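Local structure of beta-galactosidase/beta-glucuronidase (Faecalibacterium prausnitzii L2-6, 6MVF) at residues A[319-324]-A[350-355]; A[329-334]-A[529-534]; A[451-456]-A[484-489]. The protein binds flavin mononucleotide and, as a family 2 glycoside hydrolase of a gut bacterium, probably cleaves beta-glucuronides or related beta-glycosides. All coordinates share one frame; numbering follows the deposited sequence.

Contact 1 of 3, residues A[319-324]-A[350-355]; sequences QDAQII and LGFAVW
The ring of Phe352 presents an edge to helix 319-324, where the carbonyl O of Ala321 lies near the ring plane, 3.6 Å from Phe352 CZ. Ile324 approaches the same end of the ring obliquely, its CG2 branch 3.8 Å from Phe352 CE1, while Lys325, the next residue of the helix, makes a cation-pi contact with the ring. With CG anti to its own carbonyl carbon (chi1 -60°), Phe352 reaches out of its loop toward the helix. Leu350 fills the adjoining position by a single methyl: its CD1 rests 3.6 Å from Ala321 CB and, toward the solvent side, 4.1 Å from CG of the exposed Gln322, whose chain it crosses at about a right angle. No hydrogen bond joins the two segments. A serine at Phe352 would probably leave a gap beside Ala321 and Ile324 and deprive Lys325 of its cation-pi partner. Between Leu350 and Phe352, Gly351, the first residue after helix 341-350, has positive phi. Helix 314-327 thus packs on the end of helix 341-350 and the lead-in to strand 353-357, with Ile332 of neighbouring strand 331-334 touching both Ile324 and Phe352.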
loop_
_atom_site.group_PDB
_atom_site.type_symbol
_atom_site.label_atom_id
_atom_site.label_comp_id
_atom_site.label_asym_id
_atom_site.label_seq_id
_atom_site.Cartn_x
_atom_site.Cartn_y
_atom_site.Cartn_z
ATOM N N GLN A 319 16.136 -1.128 -9.030
ATOM C CA GLN A 319 17.203 -0.812 -8.088
ATOM C C GLN A 319 18.512 -0.546 -8.823
ATOM O O GLN A 319 19.224 0.423 -8.521
ATOM C CB GLN A 319 17.365 -1.940 -7.074
ATOM C CG GLN A 319 18.359 -1.608 -5.971
ATOM C CD GLN A 319 18.943 -2.838 -5.272
ATOM O OE1 GLN A 319 18.666 -3.987 -5.644
ATOM N NE2 GLN A 319 19.763 -2.598 -4.257
ATOM N N ASP A 320 18.854 -1.406 -9.788
ATOM C CA ASP A 320 19.988 -1.126 -10.669
ATOM C C ASP A 320 19.883 0.267 -11.286
ATOM O O ASP A 320 20.829 1.059 -11.229
ATOM C CB ASP A 320 20.071 -2.179 -11.774
ATOM C CG ASP A 320 20.704 -3.481 -11.301
ATOM O OD1 ASP A 320 21.081 -3.594 -10.098
ATOM O OD2 ASP A 320 20.822 -4.394 -12.155
ATOM N N ALA A 321 18.722 0.582 -11.868
ATOM C CA ALA A 321 18.551 1.854 -12.547
ATOM C C ALA A 321 18.742 3.020 -11.590
ATOM O O ALA A 321 19.418 4.000 -11.926
ATOM C CB ALA A 321 17.179 1.902 -13.204
ATOM N N GLN A 322 18.191 2.914 -10.378
ATOM C CA GLN A 322 18.318 3.998 -9.409
ATOM C C GLN A 322 19.757 4.174 -8.941
ATOM O O GLN A 322 20.228 5.308 -8.783
ATOM C CB GLN A 322 17.379 3.758 -8.227
ATOM C CG GLN A 322 16.048 4.471 -8.400
ATOM C CD GLN A 322 14.823 3.594 -8.111
ATOM O OE1 GLN A 322 14.863 2.700 -7.246
ATOM N NE2 GLN A 322 13.717 3.851 -8.838
ATOM N N ILE A 323 20.476 3.079 -8.710
ATOM C CA ILE A 323 21.881 3.220 -8.343
ATOM C C ILE A 323 22.652 3.937 -9.448
ATOM O O ILE A 323 23.441 4.859 -9.184
ATOM C CB ILE A 323 22.489 1.850 -8.011
ATOM C CG1 ILE A 323 21.909 1.349 -6.692
ATOM C CG2 ILE A 323 23.992 1.972 -7.917
ATOM C CD1 ILE A 323 22.137 -0.138 -6.413
ATOM N N ILE A 324 22.384 3.577 -10.708
ATOM C CA ILE A 324 23.090 4.225 -11.809
ATOM C C ILE A 324 22.682 5.692 -11.937
ATOM O O ILE A 324 23.522 6.544 -12.263
ATOM C CB ILE A 324 22.867 3.434 -13.106
ATOM C CG1 ILE A 324 23.495 2.039 -12.961
ATOM C CG2 ILE A 324 23.464 4.185 -14.303
ATOM C CD1 ILE A 324 22.906 1.009 -13.889
ATOM N N LEU A 350 13.407 6.837 -15.790
ATOM C CA LEU A 350 14.437 7.587 -15.094
ATOM C C LEU A 350 15.282 8.441 -16.028
ATOM O O LEU A 350 15.961 9.360 -15.556
ATOM C CB LEU A 350 15.325 6.636 -14.289
ATOM C CG LEU A 350 14.542 5.907 -13.185
ATOM C CD1 LEU A 350 15.408 4.917 -12.429
ATOM C CD2 LEU A 350 13.969 6.901 -12.208
ATOM N N GLY A 351 15.244 8.174 -17.337
ATOM C CA GLY A 351 15.982 8.966 -18.302
ATOM C C GLY A 351 17.449 8.607 -18.448
ATOM O O GLY A 351 18.308 9.182 -17.769
ATOM N N PHE A 352 17.731 7.636 -19.323
ATOM C CA PHE A 352 19.076 7.288 -19.762
ATOM C C PHE A 352 19.049 7.071 -21.264
ATOM O O PHE A 352 18.105 6.467 -21.785
ATOM C CB PHE A 352 19.620 5.987 -19.139
ATOM C CG PHE A 352 19.716 6.001 -17.661
ATOM C CD1 PHE A 352 20.752 6.665 -17.025
ATOM C CD2 PHE A 352 18.812 5.290 -16.895
ATOM C CE1 PHE A 352 20.866 6.657 -15.633
ATOM C CE2 PHE A 352 18.920 5.270 -15.506
ATOM C CZ PHE A 352 19.946 5.957 -14.872
ATOM N N ALA A 353 20.108 7.512 -21.943
ATOM C CA ALA A 353 20.338 7.150 -23.338
ATOM C C ALA A 353 20.823 5.702 -23.401
ATOM O O ALA A 353 21.879 5.388 -22.850
ATOM C CB ALA A 353 21.365 8.108 -23.954
ATOM N N VAL A 354 20.068 4.815 -24.056
ATOM C CA VAL A 354 20.338 3.376 -24.021
ATOM C C VAL A 354 20.906 2.897 -25.355
ATOM O O VAL A 354 20.371 3.215 -26.425
ATOM C CB VAL A 354 19.081 2.566 -23.674
ATOM C CG1 VAL A 354 19.341 1.067 -23.890
ATOM C CG2 VAL A 354 18.649 2.848 -22.247
ATOM N N TRP A 355 21.983 2.115 -25.276
ATOM C CA TRP A 355 22.533 1.336 -26.382
ATOM C C TRP A 355 22.075 -0.116 -26.178
ATOM O O TRP A 355 22.464 -0.768 -25.202
ATOM C CB TRP A 355 24.060 1.513 -26.418
ATOM C CG TRP A 355 24.963 0.461 -27.127
ATOM C CD1 TRP A 355 24.705 -0.873 -27.356
ATOM C CD2 TRP A 355 26.283 0.694 -27.652
ATOM N NE1 TRP A 355 25.766 -1.466 -27.989
ATOM C CE2 TRP A 355 26.750 -0.536 -28.183
ATOM C CE3 TRP A 355 27.122 1.822 -27.720
ATOM C CZ2 TRP A 355 28.012 -0.670 -28.784
ATOM C CZ3 TRP A 355 28.380 1.687 -28.313
ATOM C CH2 TRP A 355 28.805 0.448 -28.843
#

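Contact 2 of 3, residues A[329-334]-A[529-534]; sequences ANTIRL and ASHVWN
His531 fits closely against Thr331 and Arg333, and its imidazole is the centre of the contact. NE2 donates to Thr331 OG1 at 3.0 Å, with the hydroxyl oxygen tilted 20° from the ring plane. Thr331 OG1, set anti to the backbone N, is also hydrogen-bonded to the carbonyl O of Ala353, so this buried hydroxyl links His531 to the next strand. Arg333 CB lies over one face of the imidazole, 3.7 Å from its centroid and 17° off the normal, a CH-pi contact displaced toward the CD2 rim. The packing is slacker farther along Arg333, though it remains buried: its extended chain carries the guanidinium past the histidine, and NH1 comes only within 4.3 Å of Trp533 CZ3, at an oblique approach. What chiefly holds that charged end lies outside the two segments, namely a salt bridge from NH2 to Glu357 and a hydrogen bond from NH2 to Asn398. The strands themselves do not pair. Their axes stay 7.4 Å apart at 64°, each being bonded instead to strand 292-300 between them. Side chains meeting this way across the interior, with a cis peptide between Trp533 and Asn534 following the eighth barrel strand, fit the closure of a (beta/alpha)8 TIM barrel of the glycoside hydrolase type.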
loop_
_atom_site.group_PDB
_atom_site.type_symbol
_atom_site.label_atom_id
_atom_site.label_comp_id
_atom_site.label_asym_id
_atom_site.label_seq_id
_atom_site.Cartn_x
_atom_site.Cartn_y
_atom_site.Cartn_z
ATOM N N ALA A 329 25.278 9.016 -14.150
ATOM C CA ALA A 329 25.349 8.554 -15.526
ATOM C C ALA A 329 24.117 8.984 -16.325
ATOM O O ALA A 329 22.987 8.961 -15.828
ATOM C CB ALA A 329 25.478 7.025 -15.537
ATOM N N ASN A 330 24.325 9.355 -17.584
ATOM C CA ASN A 330 23.205 9.678 -18.463
ATOM C C ASN A 330 23.045 8.684 -19.599
ATOM O O ASN A 330 22.140 8.845 -20.422
ATOM C CB ASN A 330 23.353 11.082 -19.045
ATOM C CG ASN A 330 24.616 11.241 -19.866
ATOM O OD1 ASN A 330 25.374 10.284 -20.062
ATOM N ND2 ASN A 330 24.841 12.447 -20.375
ATOM N N THR A 331 23.900 7.666 -19.678
ATOM C CA THR A 331 23.787 6.656 -20.717
ATOM C C THR A 331 24.059 5.294 -20.106
ATOM O O THR A 331 24.851 5.162 -19.165
ATOM C CB THR A 331 24.753 6.951 -21.903
ATOM O OG1 THR A 331 24.594 5.967 -22.927
ATOM C CG2 THR A 331 26.206 7.004 -21.457
ATOM N N ILE A 332 23.382 4.282 -20.628
ATOM C CA ILE A 332 23.616 2.910 -20.208
ATOM C C ILE A 332 23.727 2.044 -21.446
ATOM O O ILE A 332 22.776 1.964 -22.232
ATOM C CB ILE A 332 22.507 2.359 -19.309
ATOM C CG1 ILE A 332 22.468 3.077 -17.965
ATOM C CG2 ILE A 332 22.736 0.855 -19.120
ATOM C CD1 ILE A 332 21.192 2.779 -17.166
ATOM N N ARG A 333 24.866 1.365 -21.601
ATOM C CA ARG A 333 25.006 0.338 -22.624
ATOM C C ARG A 333 24.504 -0.992 -22.063
ATOM O O ARG A 333 25.079 -1.540 -21.112
ATOM C CB ARG A 333 26.452 0.219 -23.102
ATOM C CG ARG A 333 26.630 -0.930 -24.076
ATOM C CD ARG A 333 28.058 -1.076 -24.538
ATOM N NE ARG A 333 28.204 -2.214 -25.441
ATOM C CZ ARG A 333 29.265 -3.011 -25.465
ATOM N NH1 ARG A 333 30.277 -2.799 -24.631
ATOM N NH2 ARG A 333 29.306 -4.028 -26.316
ATOM N N LEU A 334 23.432 -1.509 -22.651
ATOM C CA LEU A 334 22.782 -2.716 -22.145
ATOM C C LEU A 334 23.338 -3.951 -22.862
ATOM O O LEU A 334 22.674 -4.619 -23.657
ATOM C CB LEU A 334 21.272 -2.585 -22.291
ATOM C CG LEU A 334 20.774 -1.744 -21.123
ATOM C CD1 LEU A 334 19.275 -1.584 -21.149
ATOM C CD2 LEU A 334 21.244 -2.368 -19.798
ATOM N N ALA A 529 29.978 8.903 -26.735
ATOM C CA ALA A 529 29.580 8.192 -25.525
ATOM C C ALA A 529 30.728 7.316 -25.040
ATOM O O ALA A 529 31.353 6.617 -25.837
ATOM C CB ALA A 529 28.333 7.333 -25.762
ATOM N N SER A 530 30.986 7.353 -23.739
ATOM C CA SER A 530 31.872 6.426 -23.052
ATOM C C SER A 530 31.065 5.598 -22.055
ATOM O O SER A 530 30.134 6.108 -21.415
ATOM C CB SER A 530 33.005 7.173 -22.326
ATOM O OG SER A 530 32.496 8.159 -21.440
ATOM N N HIS A 531 31.435 4.323 -21.919
ATOM C CA HIS A 531 30.718 3.374 -21.072
ATOM C C HIS A 531 31.716 2.595 -20.227
ATOM O O HIS A 531 32.466 1.768 -20.753
ATOM C CB HIS A 531 29.883 2.415 -21.912
ATOM C CG HIS A 531 28.759 3.069 -22.647
ATOM N ND1 HIS A 531 28.837 3.397 -23.984
ATOM C CD2 HIS A 531 27.527 3.458 -22.233
ATOM C CE1 HIS A 531 27.701 3.954 -24.365
ATOM N NE2 HIS A 531 26.890 4.002 -23.322
ATOM N N VAL A 532 31.717 2.843 -18.917
ATOM C CA VAL A 532 32.508 2.031 -17.997
ATOM C C VAL A 532 32.107 0.574 -18.109
ATOM O O VAL A 532 30.928 0.221 -17.971
ATOM C CB VAL A 532 32.316 2.510 -16.552
ATOM C CG1 VAL A 532 32.968 1.512 -15.569
ATOM C CG2 VAL A 532 32.851 3.907 -16.397
ATOM N N TRP A 533 33.084 -0.287 -18.350
ATOM C CA TRP A 533 32.901 -1.709 -18.119
ATOM C C TRP A 533 33.423 -1.963 -16.713
ATOM O O TRP A 533 34.621 -1.802 -16.458
ATOM C CB TRP A 533 33.635 -2.537 -19.166
ATOM C CG TRP A 533 33.235 -3.990 -19.163
ATOM C CD1 TRP A 533 33.925 -5.036 -18.610
ATOM C CD2 TRP A 533 32.053 -4.550 -19.732
ATOM N NE1 TRP A 533 33.248 -6.213 -18.817
ATOM C CE2 TRP A 533 32.091 -5.940 -19.497
ATOM C CE3 TRP A 533 30.975 -4.016 -20.437
ATOM C CZ2 TRP A 533 31.084 -6.794 -19.922
ATOM C CZ3 TRP A 533 29.985 -4.867 -20.864
ATOM C CH2 TRP A 533 30.049 -6.247 -20.611
ATOM N N ASN A 534 32.532 -2.274 -15.772
ATOM C CA ASN A 534 31.086 -2.414 -15.936
ATOM C C ASN A 534 30.491 -1.743 -14.667
ATOM O O ASN A 534 31.242 -1.422 -13.743
ATOM C CB ASN A 534 30.716 -3.917 -16.084
ATOM C CG ASN A 534 29.227 -4.170 -16.307
ATOM O OD1 ASN A 534 28.426 -4.082 -15.382
ATOM N ND2 ASN A 534 28.862 -4.535 -17.534
#

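Contact 3 of 3, residues A[451-456]-A[484-489]; sequences SYNHYF and ISEYGC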
loop_
_atom_site.group_PDB
_atom_site.type_symbol
_atom_site.label_atom_id
_atom_site.label_comp_id
_atom_site.label_asym_id
_atom_site.label_seq_id
_atom_site.Cartn_x
_atom_site.Cartn_y
_atom_site.Cartn_z
ATOM N N SER A 451 32.477 2.408 -31.749
ATOM C CA SER A 451 33.163 2.473 -30.472
ATOM C C SER A 451 34.202 1.363 -30.363
ATOM O O SER A 451 34.090 0.305 -30.993
ATOM C CB SER A 451 32.177 2.395 -29.295
ATOM O OG SER A 451 31.468 3.615 -29.129
ATOM N N TYR A 452 35.200 1.611 -29.527
ATOM C CA TYR A 452 36.240 0.642 -29.239
ATOM C C TYR A 452 36.187 0.197 -27.781
ATOM O O TYR A 452 35.822 0.965 -26.883
ATOM C CB TYR A 452 37.622 1.216 -29.546
ATOM C CG TYR A 452 38.114 0.984 -30.952
ATOM C CD1 TYR A 452 37.760 1.837 -31.976
ATOM C CD2 TYR A 452 38.973 -0.071 -31.247
ATOM C CE1 TYR A 452 38.243 1.647 -33.266
ATOM C CE2 TYR A 452 39.465 -0.273 -32.531
ATOM C CZ TYR A 452 39.095 0.594 -33.544
ATOM O OH TYR A 452 39.563 0.412 -34.836
ATOM N N ASN A 453 36.553 -1.067 -27.567
ATOM C CA ASN A 453 36.767 -1.618 -26.238
ATOM C C ASN A 453 38.271 -1.575 -25.937
ATOM O O ASN A 453 39.050 -2.345 -26.516
ATOM C CB ASN A 453 36.216 -3.041 -26.164
ATOM C CG ASN A 453 34.705 -3.097 -26.353
ATOM O OD1 ASN A 453 34.031 -2.070 -26.405
ATOM N ND2 ASN A 453 34.168 -4.304 -26.440
ATOM N N HIS A 454 38.689 -0.688 -25.030
ATOM C CA HIS A 454 40.100 -0.541 -24.713
ATOM C C HIS A 454 40.372 -0.763 -23.233
ATOM O O HIS A 454 39.592 -0.340 -22.369
ATOM C CB HIS A 454 40.609 0.830 -25.119
ATOM C CG HIS A 454 40.890 0.943 -26.580
ATOM N ND1 HIS A 454 41.682 0.035 -27.252
ATOM C CD2 HIS A 454 40.469 1.837 -27.504
ATOM C CE1 HIS A 454 41.734 0.367 -28.531
ATOM N NE2 HIS A 454 41.011 1.459 -28.708
ATOM N N TYR A 455 41.506 -1.407 -22.947
ATOM C CA TYR A 455 41.925 -1.648 -21.573
ATOM C C TYR A 455 43.404 -1.321 -21.400
ATOM O O TYR A 455 44.138 -2.018 -20.690
ATOM C CB TYR A 455 41.626 -3.086 -21.148
ATOM C CG TYR A 455 40.153 -3.465 -21.121
ATOM C CD1 TYR A 455 39.392 -3.295 -19.959
ATOM C CD2 TYR A 455 39.529 -4.015 -22.241
ATOM C CE1 TYR A 455 38.050 -3.648 -19.911
ATOM C CE2 TYR A 455 38.180 -4.370 -22.204
ATOM C CZ TYR A 455 37.448 -4.179 -21.030
ATOM O OH TYR A 455 36.125 -4.536 -20.969
ATOM N N PHE A 456 43.863 -0.244 -22.036
ATOM C CA PHE A 456 45.213 0.235 -21.786
ATOM C C PHE A 456 45.353 0.623 -20.323
ATOM O O PHE A 456 44.663 1.526 -19.839
ATOM C CB PHE A 456 45.547 1.418 -22.691
ATOM C CG PHE A 456 45.307 1.146 -24.143
ATOM C CD1 PHE A 456 46.008 0.144 -24.794
ATOM C CD2 PHE A 456 44.387 1.900 -24.858
ATOM C CE1 PHE A 456 45.787 -0.116 -26.118
ATOM C CE2 PHE A 456 44.164 1.656 -26.173
ATOM C CZ PHE A 456 44.865 0.640 -26.812
ATOM N N ILE A 484 33.827 5.112 -26.707
ATOM C CA ILE A 484 34.499 4.012 -26.024
ATOM C C ILE A 484 33.428 3.166 -25.346
ATOM O O ILE A 484 32.880 3.558 -24.303
ATOM C CB ILE A 484 35.563 4.501 -25.025
ATOM C CG1 ILE A 484 36.675 5.250 -25.774
ATOM C CG2 ILE A 484 36.149 3.330 -24.221
ATOM C CD1 ILE A 484 37.271 4.480 -26.985
ATOM N N SER A 485 33.131 2.003 -25.940
ATOM C CA SER A 485 32.043 1.156 -25.460
ATOM C C SER A 485 32.426 0.298 -24.262
ATOM O O SER A 485 31.531 -0.193 -23.571
ATOM C CB SER A 485 31.534 0.260 -26.592
ATOM O OG SER A 485 32.613 -0.285 -27.339
ATOM N N GLU A 486 33.720 0.050 -24.044
ATOM C CA GLU A 486 34.221 -0.579 -22.827
ATOM C C GLU A 486 35.586 -0.003 -22.521
ATOM O O GLU A 486 36.416 0.167 -23.421
ATOM C CB GLU A 486 34.389 -2.109 -22.897
ATOM C CG GLU A 486 33.202 -2.902 -23.351
ATOM C CD GLU A 486 33.445 -4.403 -23.286
ATOM O OE1 GLU A 486 34.508 -4.822 -22.756
ATOM O OE2 GLU A 486 32.564 -5.165 -23.765
ATOM N N TYR A 487 35.785 0.298 -21.246
ATOM C CA TYR A 487 37.075 0.541 -20.631
ATOM C C TYR A 487 36.885 0.254 -19.150
ATOM O O TYR A 487 35.770 0.349 -18.634
ATOM C CB TYR A 487 37.561 1.975 -20.866
ATOM C CG TYR A 487 36.781 3.044 -20.137
ATOM C CD1 TYR A 487 35.606 3.580 -20.676
ATOM C CD2 TYR A 487 37.216 3.518 -18.906
ATOM C CE1 TYR A 487 34.893 4.571 -19.994
ATOM C CE2 TYR A 487 36.519 4.500 -18.224
ATOM C CZ TYR A 487 35.366 5.025 -18.768
ATOM O OH TYR A 487 34.706 6.014 -18.075
ATOM N N GLY A 488 37.954 -0.121 -18.469
ATOM C CA GLY A 488 37.810 -0.435 -17.067
ATOM C C GLY A 488 39.002 -1.216 -16.551
ATOM O O GLY A 488 39.999 -1.392 -17.234
ATOM N N CYS A 489 38.848 -1.708 -15.334
ATOM C CA CYS A 489 39.985 -2.205 -14.588
ATOM C C CYS A 489 39.436 -2.963 -13.394
ATOM O O CYS A 489 38.389 -2.592 -12.860
ATOM C CB CYS A 489 40.855 -1.022 -14.174
ATOM S SG CYS A 489 42.163 -1.363 -13.101
#
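Asn453 and Glu486 lie one against the other, amide and carboxylate stacked with their planes 20° apart and Asn453 CG 3.4 Å from Glu486 CG. With CG anti to its carbonyl carbon and the chain extended beyond, Glu486 carries its carboxylate along the amide to Tyr455, whose OH is hydrogen-bonded to OE1, in plane at the edge of the phenol ring, while ring and carboxylate planes stand 79° apart. Ser485 OG donates to Asn453 OD1; both hydroxyl bonds are modelled very short and doubtful in length. In the neighbouring backbone, His454 N donates to Glu486 O at 2.9 Å (N-H...O 153°), in parallel strand pairing, and a weak bond runs from Ser485 N to Tyr452 O. Farther out, Asn453 ND2 is hydrogen-bonded to Asn398 and Glu399, which fix the turn of the amide, and Tyr455 meets the ring of Tyr459 edge-to-face. His454 uses ND1 on Ser435, while its CD2 edge lies 4.2 Å from Ile484 CD1. The cluster sits at the C-terminal ends of the barrel strands, the end that carries the active site in family 2 glycosidases. Helix 466-476 makes the beta-alpha-beta crossover from strand 450-453 to strand 482-487; strands 428-433 and 529-532 flank the pair.

Of these segments the first is on helix 314-327, which opens contact 1 and leads into strand 331-334, where contact 2 opens. Contact 1 then closes at 350-355, so contacts 1 and 2 cross, and their strands 331-334 and 353-357 pair directly, with Trp355 O 2.8 Å from Leu334 N. After two further strands, contact 3 opens at 451-456 and closes at 484-489, wholly within the long excursion that contact 2 completes at 529-534. Strand 529-532 pairs with strand 482-487, His531 N lying 2.9 Å from Ile484 O. Together they tie an outer helix to the sheet, the second barrel strand to the eighth, and two late strands to each other within one TIM barrel.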